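Local coordinates for protein GDNF family receptor alpha-3 (Homo sapiens, PDB 2GH0) that binds the neuronal survival factor artemin at the cell surface and thereby leads to autophosphorylation and activation of the RET receptor, at residues D8-A16 with C68-C77; F118-G129 with F184-E193. All blocks are in the same frame, centred on the assembly; numbering follows the deposited sequence.

Contact 1 of 2, residues D8-A16 with C68-C77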
loop_
_atom_site.group_PDB
_atom_site.type_symbol
_atom_site.label_atom_id
_atom_site.label_comp_id
_atom_site.label_asym_id
_atom_site.label_seq_id
_atom_site.Cartn_x
_atom_site.Cartn_y
_atom_site.Cartn_z
ATOM N N ASP C 8 -2.514 42.630 -3.027
ATOM C CA ASP C 8 -3.701 43.522 -3.280
ATOM C C ASP C 8 -5.036 42.785 -3.382
ATOM O O ASP C 8 -5.927 43.158 -4.166
ATOM C CB ASP C 8 -3.491 44.395 -4.526
ATOM C CG ASP C 8 -2.880 45.763 -4.198
ATOM O OD1 ASP C 8 -1.682 45.819 -3.825
ATOM O OD2 ASP C 8 -3.596 46.790 -4.341
ATOM N N SER C 9 -5.186 41.744 -2.577
ATOM C CA SER C 9 -6.456 41.015 -2.511
ATOM C C SER C 9 -7.553 41.926 -1.976
ATOM O O SER C 9 -7.299 42.742 -1.087
ATOM C CB SER C 9 -6.301 39.822 -1.580
ATOM O OG SER C 9 -5.518 38.845 -2.235
ATOM N N ASP C 10 -8.776 41.769 -2.468
ATOM C CA ASP C 10 -9.870 42.560 -1.939
ATOM C C ASP C 10 -10.341 41.967 -0.613
ATOM O O ASP C 10 -9.923 40.866 -0.221
ATOM C CB ASP C 10 -11.013 42.643 -2.941
ATOM C CG ASP C 10 -11.641 41.269 -3.255
ATOM O OD1 ASP C 10 -11.581 40.800 -4.421
ATOM O OD2 ASP C 10 -12.233 40.669 -2.359
ATOM N N LEU C 11 -11.174 42.710 0.103
ATOM C CA LEU C 11 -11.517 42.286 1.459
ATOM C C LEU C 11 -12.536 41.155 1.437
ATOM O O LEU C 11 -12.601 40.374 2.363
ATOM C CB LEU C 11 -12.067 43.456 2.305
ATOM C CG LEU C 11 -10.994 44.529 2.553
ATOM C CD1 LEU C 11 -11.473 45.556 3.550
ATOM C CD2 LEU C 11 -9.728 43.900 3.066
ATOM N N CYS C 12 -13.330 41.053 0.381
ATOM C CA CYS C 12 -14.225 39.880 0.304
ATOM C C CYS C 12 -13.412 38.565 0.248
ATOM O O CYS C 12 -13.733 37.619 0.939
ATOM C CB CYS C 12 -15.168 39.993 -0.878
ATOM S SG CYS C 12 -16.489 41.213 -0.452
ATOM N N LEU C 13 -12.336 38.551 -0.530
ATOM C CA LEU C 13 -11.425 37.407 -0.587
ATOM C C LEU C 13 -10.787 37.208 0.786
ATOM O O LEU C 13 -10.747 36.093 1.284
ATOM C CB LEU C 13 -10.326 37.593 -1.664
ATOM C CG LEU C 13 -9.280 36.463 -1.766
ATOM C CD1 LEU C 13 -9.913 35.052 -1.837
ATOM C CD2 LEU C 13 -8.344 36.667 -2.949
ATOM N N LYS C 14 -10.238 38.273 1.369
ATOM C CA LYS C 14 -9.643 38.146 2.716
ATOM C C LYS C 14 -10.608 37.572 3.764
ATOM O O LYS C 14 -10.221 36.685 4.579
ATOM C CB LYS C 14 -9.030 39.476 3.177
ATOM C CG LYS C 14 -7.793 39.867 2.402
ATOM C CD LYS C 14 -7.302 41.234 2.939
ATOM C CE LYS C 14 -6.056 41.767 2.236
ATOM N NZ LYS C 14 -5.250 42.682 3.178
ATOM N N PHE C 15 -11.847 38.060 3.797
ATOM C CA PHE C 15 -12.819 37.477 4.741
ATOM C C PHE C 15 -13.234 36.029 4.490
ATOM O O PHE C 15 -13.510 35.292 5.440
ATOM C CB PHE C 15 -14.048 38.363 4.909
ATOM C CG PHE C 15 -13.776 39.564 5.783
ATOM C CD1 PHE C 15 -13.497 40.806 5.207
ATOM C CD2 PHE C 15 -13.802 39.429 7.160
ATOM C CE1 PHE C 15 -13.216 41.936 5.987
ATOM C CE2 PHE C 15 -13.506 40.539 7.977
ATOM C CZ PHE C 15 -13.213 41.800 7.391
ATOM N N ALA C 16 -13.294 35.639 3.223
ATOM C CA ALA C 16 -13.475 34.212 2.858
ATOM C C ALA C 16 -12.347 33.434 3.481
ATOM O O ALA C 16 -12.539 32.394 4.073
ATOM C CB ALA C 16 -13.491 34.017 1.320
ATOM N N CYS C 68 -19.141 41.853 3.297
ATOM C CA CYS C 68 -17.734 42.283 3.151
ATOM C C CYS C 68 -17.701 43.525 2.278
ATOM O O CYS C 68 -18.558 43.697 1.312
ATOM C CB CYS C 68 -16.866 41.131 2.596
ATOM S SG CYS C 68 -17.532 40.389 1.071
ATOM N N PRO C 69 -16.810 44.460 2.614
ATOM C CA PRO C 69 -16.807 45.742 1.919
ATOM C C PRO C 69 -16.026 45.713 0.586
ATOM O O PRO C 69 -15.017 45.030 0.525
ATOM C CB PRO C 69 -16.085 46.654 2.922
ATOM C CG PRO C 69 -15.151 45.774 3.633
ATOM C CD PRO C 69 -15.770 44.383 3.679
ATOM N N CYS C 70 -16.473 46.486 -0.433
ATOM C CA CYS C 70 -15.851 46.562 -1.757
ATOM C C CYS C 70 -15.700 48.017 -2.148
ATOM O O CYS C 70 -16.645 48.796 -2.001
ATOM C CB CYS C 70 -16.693 45.863 -2.833
ATOM S SG CYS C 70 -16.814 44.043 -2.583
ATOM N N ALA C 71 -14.559 48.380 -2.706
ATOM C CA ALA C 71 -14.413 49.716 -3.293
ATOM C C ALA C 71 -15.452 49.883 -4.422
ATOM O O ALA C 71 -15.876 48.891 -5.041
ATOM C CB ALA C 71 -12.986 49.937 -3.810
ATOM N N PRO C 72 -15.882 51.145 -4.699
ATOM C CA PRO C 72 -16.945 51.419 -5.674
ATOM C C PRO C 72 -16.621 50.810 -7.063
ATOM O O PRO C 72 -17.478 50.159 -7.687
ATOM C CB PRO C 72 -16.891 52.966 -5.798
ATOM C CG PRO C 72 -15.431 53.338 -5.389
ATOM C CD PRO C 72 -15.266 52.397 -4.202
ATOM N N ASN C 73 -15.390 50.989 -7.528
ATOM C CA ASN C 73 -15.043 50.532 -8.885
ATOM C C ASN C 73 -14.423 49.118 -8.915
ATOM O O ASN C 73 -13.841 48.718 -9.928
ATOM C CB ASN C 73 -14.125 51.540 -9.608
ATOM C CG ASN C 73 -14.790 52.936 -9.825
ATOM O OD1 ASN C 73 -16.028 53.084 -9.892
ATOM N ND2 ASN C 73 -13.942 53.964 -9.934
ATOM N N ASP C 74 -14.569 48.358 -7.822
ATOM C CA ASP C 74 -13.939 47.037 -7.721
ATOM C C ASP C 74 -14.991 45.965 -8.045
ATOM O O ASP C 74 -15.583 45.363 -7.141
ATOM C CB ASP C 74 -13.349 46.830 -6.321
ATOM C CG ASP C 74 -12.504 45.561 -6.212
ATOM O OD1 ASP C 74 -12.556 44.715 -7.146
ATOM O OD2 ASP C 74 -11.767 45.433 -5.189
ATOM N N ARG C 75 -15.228 45.747 -9.338
ATOM C CA ARG C 75 -16.315 44.884 -9.764
ATOM C C ARG C 75 -16.035 43.425 -9.443
ATOM O O ARG C 75 -16.971 42.665 -9.204
ATOM C CB ARG C 75 -16.653 45.066 -11.266
ATOM C CG ARG C 75 -17.159 46.483 -11.656
ATOM C CD ARG C 75 -17.922 46.482 -12.986
ATOM N NE ARG C 75 -18.688 47.726 -13.237
ATOM C CZ ARG C 75 -19.911 47.768 -13.793
ATOM N NH1 ARG C 75 -20.524 46.630 -14.157
ATOM N NH2 ARG C 75 -20.551 48.937 -13.975
ATOM N N GLY C 76 -14.764 43.047 -9.424
ATOM C CA GLY C 76 -14.346 41.687 -8.996
ATOM C C GLY C 76 -14.781 41.382 -7.564
ATOM O O GLY C 76 -15.392 40.319 -7.270
ATOM N N CYS C 77 -14.524 42.321 -6.656
ATOM C CA CYS C 77 -14.996 42.167 -5.263
ATOM C C CYS C 77 -16.510 42.079 -5.182
ATOM O O CYS C 77 -17.088 41.202 -4.504
ATOM C CB CYS C 77 -14.448 43.335 -4.417
ATOM S SG CYS C 77 -14.815 43.343 -2.686
HETATM O O HOH W 1 -12.364 45.283 -0.609
#
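Asp10 sets its carboxylate against Cys77, its CG 3.7 Å from Cys77 CB. Its own CB faces Asp74 OD2 at 3.7 Å, which places two capped helix starts side by side. Its CG is wedged between the backbone N and the carbonyl carbon (chi1 63°), a turn that brings OD2 back over the start of helix 11-20; there it accepts from Leu13 N at 2.8 Å, a nearly straight N-cap bond that arrives on the syn side, 29° out of the carboxylate plane. Asp74 likewise caps helix 75-83, but its OD1 is met by Cys77 N from well above the carboxylate plane. With an alanine at Asp10, Leu13 N would probably lose its capping acceptor and a gap would open beside Cys77 CB. Leu11 crosses Pro69 at about a right angle, CD1 to Pro69 CG at 3.7 Å, and one water accepts from Leu11 N and donates to Pro69 O, bridging the two backbones. Cys12 carries the covalent link, its SG bonded to Cys68 SG with chi3 98°. The same Cys12 SG lies 3.6 Å from Cys70 SG and 3.5 Å from Cys77 SG, and those two are themselves joined. One turn on, Phe15 meets Cys68 CB and Pro69 CD obliquely, while its ring also meets His202 and Phe206 near the C-terminal end. Sulfur chemistry thus dominates in this first GDNF/GAS1 domain: Cys12-Cys68 fastens helix 11-20 to segment 68-77, and Cys70-Cys77, which closes the loop onto the start of helix 75-83, packs against that link.

Contact 2 of 2, residues F118-G129 with F184-E193; sequences FQTHCHPMDILG and FFSHNPCLTE
Phe118 packs against Phe184 and Phe185 in an aromatic cluster of the second GDNF/GAS1 domain, where the end of helix 109-121 and its following loop meet the junction of helices 175-186 and 189-205. Its CG stands anti to the backbone N (chi1 171°), sending the ring across to Phe185. The two make an offset stack, centroids 4.4 Å apart, with Phe118 CE2 over one face of the Phe185 ring, offset toward its rim; Phe184 is offset edge-to-face (T-shaped) on Phe118, planes at 89°. Leu191 CD2 closes on the Phe118 edge, and Cys190 SG lies 3.5 Å from Cys122 O.

A second tight spot is buried Gly129 (phi 104°), its CA 3.6 Å from Pro189 CB and its O receiving a CA-H...O contact from Cys190 CA at 3.2 Å. The solvent side is looser: exposed Ile127 and Leu128 merely brush Pro189 and Glu193 through backbone O, Asp126 OD1 accepts only weakly from Leu128 N and Gly129 N, and His123 sits at the rim.

Tyr142 of helix 135-143 backs Phe118 and Leu191. Disulfides join Cys122 to Cys138 on that helix and Cys190 to Cys131 ahead of it, while strand 162-164 meets Phe185 through Leu164 and Leu191 through Val162.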
loop_
_atom_site.group_PDB
_atom_site.type_symbol
_atom_site.label_atom_id
_atom_site.label_comp_id
_atom_site.label_asym_id
_atom_site.label_seq_id
_atom_site.Cartn_x
_atom_site.Cartn_y
_atom_site.Cartn_z
ATOM N N PHE C 118 -37.145 38.363 11.035
ATOM C CA PHE C 118 -36.594 39.463 10.226
ATOM C C PHE C 118 -37.521 40.710 10.343
ATOM O O PHE C 118 -37.082 41.881 10.491
ATOM C CB PHE C 118 -36.449 38.971 8.772
ATOM C CG PHE C 118 -36.092 40.069 7.788
ATOM C CD1 PHE C 118 -34.861 40.718 7.874
ATOM C CD2 PHE C 118 -36.958 40.446 6.833
ATOM C CE1 PHE C 118 -34.530 41.716 7.009
ATOM C CE2 PHE C 118 -36.633 41.499 5.950
ATOM C CZ PHE C 118 -35.429 42.118 6.048
ATOM N N GLN C 119 -38.823 40.465 10.297
ATOM C CA GLN C 119 -39.806 41.553 10.510
ATOM C C GLN C 119 -39.763 42.185 11.899
ATOM O O GLN C 119 -40.055 43.353 12.021
ATOM C CB GLN C 119 -41.219 41.000 10.290
ATOM C CG GLN C 119 -41.397 40.680 8.840
ATOM C CD GLN C 119 -42.788 40.092 8.501
ATOM O OE1 GLN C 119 -43.538 39.571 9.371
ATOM N NE2 GLN C 119 -43.123 40.164 7.208
ATOM N N THR C 120 -39.441 41.396 12.921
ATOM C CA THR C 120 -39.346 41.804 14.332
ATOM C C THR C 120 -38.072 42.636 14.554
ATOM O O THR C 120 -38.133 43.699 15.177
ATOM C CB THR C 120 -39.342 40.589 15.247
ATOM O OG1 THR C 120 -40.617 39.931 15.130
ATOM C CG2 THR C 120 -39.141 40.954 16.734
ATOM N N HIS C 121 -36.957 42.198 14.006
ATOM C CA HIS C 121 -35.697 42.872 14.340
ATOM C C HIS C 121 -35.284 43.943 13.340
ATOM O O HIS C 121 -34.616 44.915 13.735
ATOM C CB HIS C 121 -34.594 41.856 14.543
ATOM C CG HIS C 121 -34.822 40.966 15.731
ATOM N ND1 HIS C 121 -35.386 39.703 15.626
ATOM C CD2 HIS C 121 -34.648 41.188 17.052
ATOM C CE1 HIS C 121 -35.492 39.164 16.834
ATOM N NE2 HIS C 121 -35.034 40.035 17.713
ATOM N N CYS C 122 -35.711 43.793 12.090
ATOM C CA CYS C 122 -35.294 44.711 11.047
ATOM C C CYS C 122 -36.354 45.725 10.710
ATOM O O CYS C 122 -36.180 46.430 9.727
ATOM C CB CYS C 122 -34.860 43.976 9.777
ATOM S SG CYS C 122 -33.432 42.899 10.018
ATOM N N HIS C 123 -37.392 45.858 11.548
ATOM C CA HIS C 123 -38.422 46.879 11.270
ATOM C C HIS C 123 -37.891 48.255 11.712
ATOM O O HIS C 123 -37.473 48.375 12.869
ATOM C CB HIS C 123 -39.694 46.552 12.053
ATOM C CG HIS C 123 -40.774 47.580 11.923
ATOM N ND1 HIS C 123 -41.442 47.818 10.740
ATOM C CD2 HIS C 123 -41.316 48.421 12.833
ATOM C CE1 HIS C 123 -42.318 48.794 10.915
ATOM N NE2 HIS C 123 -42.274 49.168 12.181
ATOM N N PRO C 124 -37.904 49.278 10.811
ATOM C CA PRO C 124 -37.406 50.610 11.285
ATOM C C PRO C 124 -38.379 51.266 12.263
ATOM O O PRO C 124 -39.578 51.305 11.993
ATOM C CB PRO C 124 -37.228 51.412 9.961
ATOM C CG PRO C 124 -38.166 50.749 8.958
ATOM C CD PRO C 124 -38.229 49.275 9.367
ATOM N N MET C 125 -37.883 51.727 13.407
ATOM C CA MET C 125 -38.699 52.381 14.420
ATOM C C MET C 125 -38.879 53.859 14.122
ATOM O O MET C 125 -39.663 54.510 14.748
ATOM C CB MET C 125 -37.996 52.282 15.769
ATOM C CG MET C 125 -38.075 50.900 16.392
ATOM S SD MET C 125 -39.781 50.214 16.572
ATOM C CE MET C 125 -40.364 51.302 17.873
ATOM N N ASP C 126 -38.059 54.385 13.221
ATOM C CA ASP C 126 -38.203 55.772 12.784
ATOM C C ASP C 126 -37.642 55.893 11.350
ATOM O O ASP C 126 -37.043 54.961 10.842
ATOM C CB ASP C 126 -37.493 56.706 13.744
ATOM C CG ASP C 126 -35.983 56.405 13.875
ATOM O OD1 ASP C 126 -35.336 55.965 12.901
ATOM O OD2 ASP C 126 -35.414 56.630 14.990
ATOM N N ILE C 127 -37.864 57.039 10.744
ATOM C CA ILE C 127 -37.413 57.395 9.381
ATOM C C ILE C 127 -35.901 57.343 9.199
ATOM O O ILE C 127 -35.400 57.153 8.063
ATOM C CB ILE C 127 -37.984 58.807 9.024
ATOM C CG1 ILE C 127 -38.094 59.077 7.497
ATOM C CG2 ILE C 127 -37.255 59.972 9.710
ATOM C CD1 ILE C 127 -38.249 57.866 6.738
ATOM N N LEU C 128 -35.176 57.423 10.326
ATOM C CA LEU C 128 -33.682 57.504 10.321
ATOM C C LEU C 128 -33.028 56.182 10.112
ATOM O O LEU C 128 -31.844 56.071 9.678
ATOM C CB LEU C 128 -33.255 58.058 11.675
ATOM C CG LEU C 128 -33.238 59.587 11.825
ATOM C CD1 LEU C 128 -33.453 60.452 10.586
ATOM C CD2 LEU C 128 -33.844 60.093 13.059
ATOM N N GLY C 129 -33.777 55.144 10.440
ATOM C CA GLY C 129 -33.286 53.787 10.352
ATOM C C GLY C 129 -32.916 53.161 11.665
ATOM O O GLY C 129 -32.219 52.174 11.680
ATOM N N PHE C 184 -39.342 46.011 2.113
ATOM C CA PHE C 184 -38.798 45.653 3.433
ATOM C C PHE C 184 -37.377 45.088 3.333
ATOM O O PHE C 184 -36.588 45.219 4.269
ATOM C CB PHE C 184 -39.763 44.670 4.162
ATOM C CG PHE C 184 -39.611 44.684 5.638
ATOM C CD1 PHE C 184 -40.179 45.678 6.402
ATOM C CD2 PHE C 184 -38.837 43.722 6.275
ATOM C CE1 PHE C 184 -40.020 45.698 7.798
ATOM C CE2 PHE C 184 -38.638 43.743 7.710
ATOM C CZ PHE C 184 -39.239 44.737 8.441
ATOM N N PHE C 185 -37.008 44.579 2.155
ATOM C CA PHE C 185 -35.653 44.118 1.885
ATOM C C PHE C 185 -34.913 45.119 1.031
ATOM O O PHE C 185 -33.756 45.433 1.307
ATOM C CB PHE C 185 -35.697 42.798 1.072
ATOM C CG PHE C 185 -36.180 41.625 1.857
ATOM C CD1 PHE C 185 -37.543 41.406 2.028
ATOM C CD2 PHE C 185 -35.257 40.758 2.455
ATOM C CE1 PHE C 185 -38.033 40.348 2.763
ATOM C CE2 PHE C 185 -35.719 39.678 3.179
ATOM C CZ PHE C 185 -37.096 39.458 3.333
ATOM N N SER C 186 -35.567 45.648 0.007
ATOM C CA SER C 186 -34.847 46.457 -0.949
ATOM C C SER C 186 -34.588 47.918 -0.543
ATOM O O SER C 186 -33.639 48.541 -1.080
ATOM C CB SER C 186 -35.453 46.341 -2.320
ATOM O OG SER C 186 -36.698 47.029 -2.337
ATOM N N HIS C 187 -35.419 48.488 0.339
ATOM C CA HIS C 187 -35.304 49.939 0.673
ATOM C C HIS C 187 -35.778 50.055 2.127
ATOM O O HIS C 187 -36.891 50.436 2.364
ATOM C CB HIS C 187 -36.171 50.794 -0.231
ATOM C CG HIS C 187 -35.877 52.271 -0.163
ATOM N ND1 HIS C 187 -35.305 52.921 -1.218
ATOM C CD2 HIS C 187 -35.977 53.190 0.840
ATOM C CE1 HIS C 187 -35.142 54.207 -0.918
ATOM N NE2 HIS C 187 -35.564 54.409 0.322
ATOM N N ASN C 188 -34.925 49.670 3.058
ATOM C CA ASN C 188 -35.271 49.529 4.503
ATOM C C ASN C 188 -34.093 50.188 5.207
ATOM O O ASN C 188 -33.025 49.612 5.210
ATOM C CB ASN C 188 -35.390 48.000 4.848
ATOM C CG ASN C 188 -35.629 47.719 6.359
ATOM O OD1 ASN C 188 -36.128 46.652 6.761
ATOM N ND2 ASN C 188 -35.268 48.678 7.180
ATOM N N PRO C 189 -34.259 51.411 5.781
ATOM C CA PRO C 189 -33.114 52.109 6.348
ATOM C C PRO C 189 -32.467 51.412 7.533
ATOM O O PRO C 189 -31.274 51.583 7.758
ATOM C CB PRO C 189 -33.729 53.474 6.777
ATOM C CG PRO C 189 -35.150 53.141 7.107
ATOM C CD PRO C 189 -35.491 52.230 5.899
ATOM N N CYS C 190 -33.236 50.622 8.275
ATOM C CA CYS C 190 -32.672 49.902 9.446
ATOM C C CYS C 190 -31.661 48.874 8.908
ATOM O O CYS C 190 -30.501 48.773 9.373
ATOM C CB CYS C 190 -33.817 49.215 10.270
ATOM S SG CYS C 190 -33.207 47.671 11.158
ATOM N N LEU C 191 -32.108 48.102 7.909
ATOM C CA LEU C 191 -31.284 47.066 7.333
ATOM C C LEU C 191 -30.076 47.668 6.618
ATOM O O LEU C 191 -28.942 47.207 6.743
ATOM C CB LEU C 191 -32.126 46.190 6.385
ATOM C CG LEU C 191 -31.285 45.133 5.613
ATOM C CD1 LEU C 191 -30.791 44.154 6.648
ATOM C CD2 LEU C 191 -32.200 44.354 4.685
ATOM N N THR C 192 -30.321 48.741 5.860
ATOM C CA THR C 192 -29.231 49.415 5.182
ATOM C C THR C 192 -28.170 49.953 6.111
ATOM O O THR C 192 -26.980 49.800 5.841
ATOM C CB THR C 192 -29.800 50.565 4.344
ATOM O OG1 THR C 192 -30.673 49.961 3.382
ATOM C CG2 THR C 192 -28.681 51.282 3.617
ATOM N N GLU C 193 -28.584 50.577 7.208
ATOM C CA GLU C 193 -27.651 51.128 8.139
ATOM C C GLU C 193 -26.891 50.034 8.904
ATOM O O GLU C 193 -25.698 50.183 9.152
ATOM C CB GLU C 193 -28.338 52.086 9.100
ATOM C CG GLU C 193 -28.643 53.450 8.420
ATOM C CD GLU C 193 -27.439 53.950 7.497
ATOM O OE1 GLU C 193 -26.286 54.154 8.000
ATOM O OE2 GLU C 193 -27.624 54.028 6.257
#

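From the N terminus, the chain enters helix 11-20, runs through three more helices and returns at 68-77, where contact 1 closes a largely helical loop of 51 residues. Contact 2 opens later, at the end of helix 109-121, and closes a loop of 54 residues that includes helix 135-143 and the two-stranded antiparallel sheet. The contacts therefore follow in series, neither nested nor crossed, one in each GDNF/GAS1 domain. The centres of contact 1 and contact 2 lie about 25 Å apart, and the two do not touch. Helix 189-205 spans the distance: it begins within contact 2, and its far end brings His202 and Ser203 against contact 1, joining the two parts.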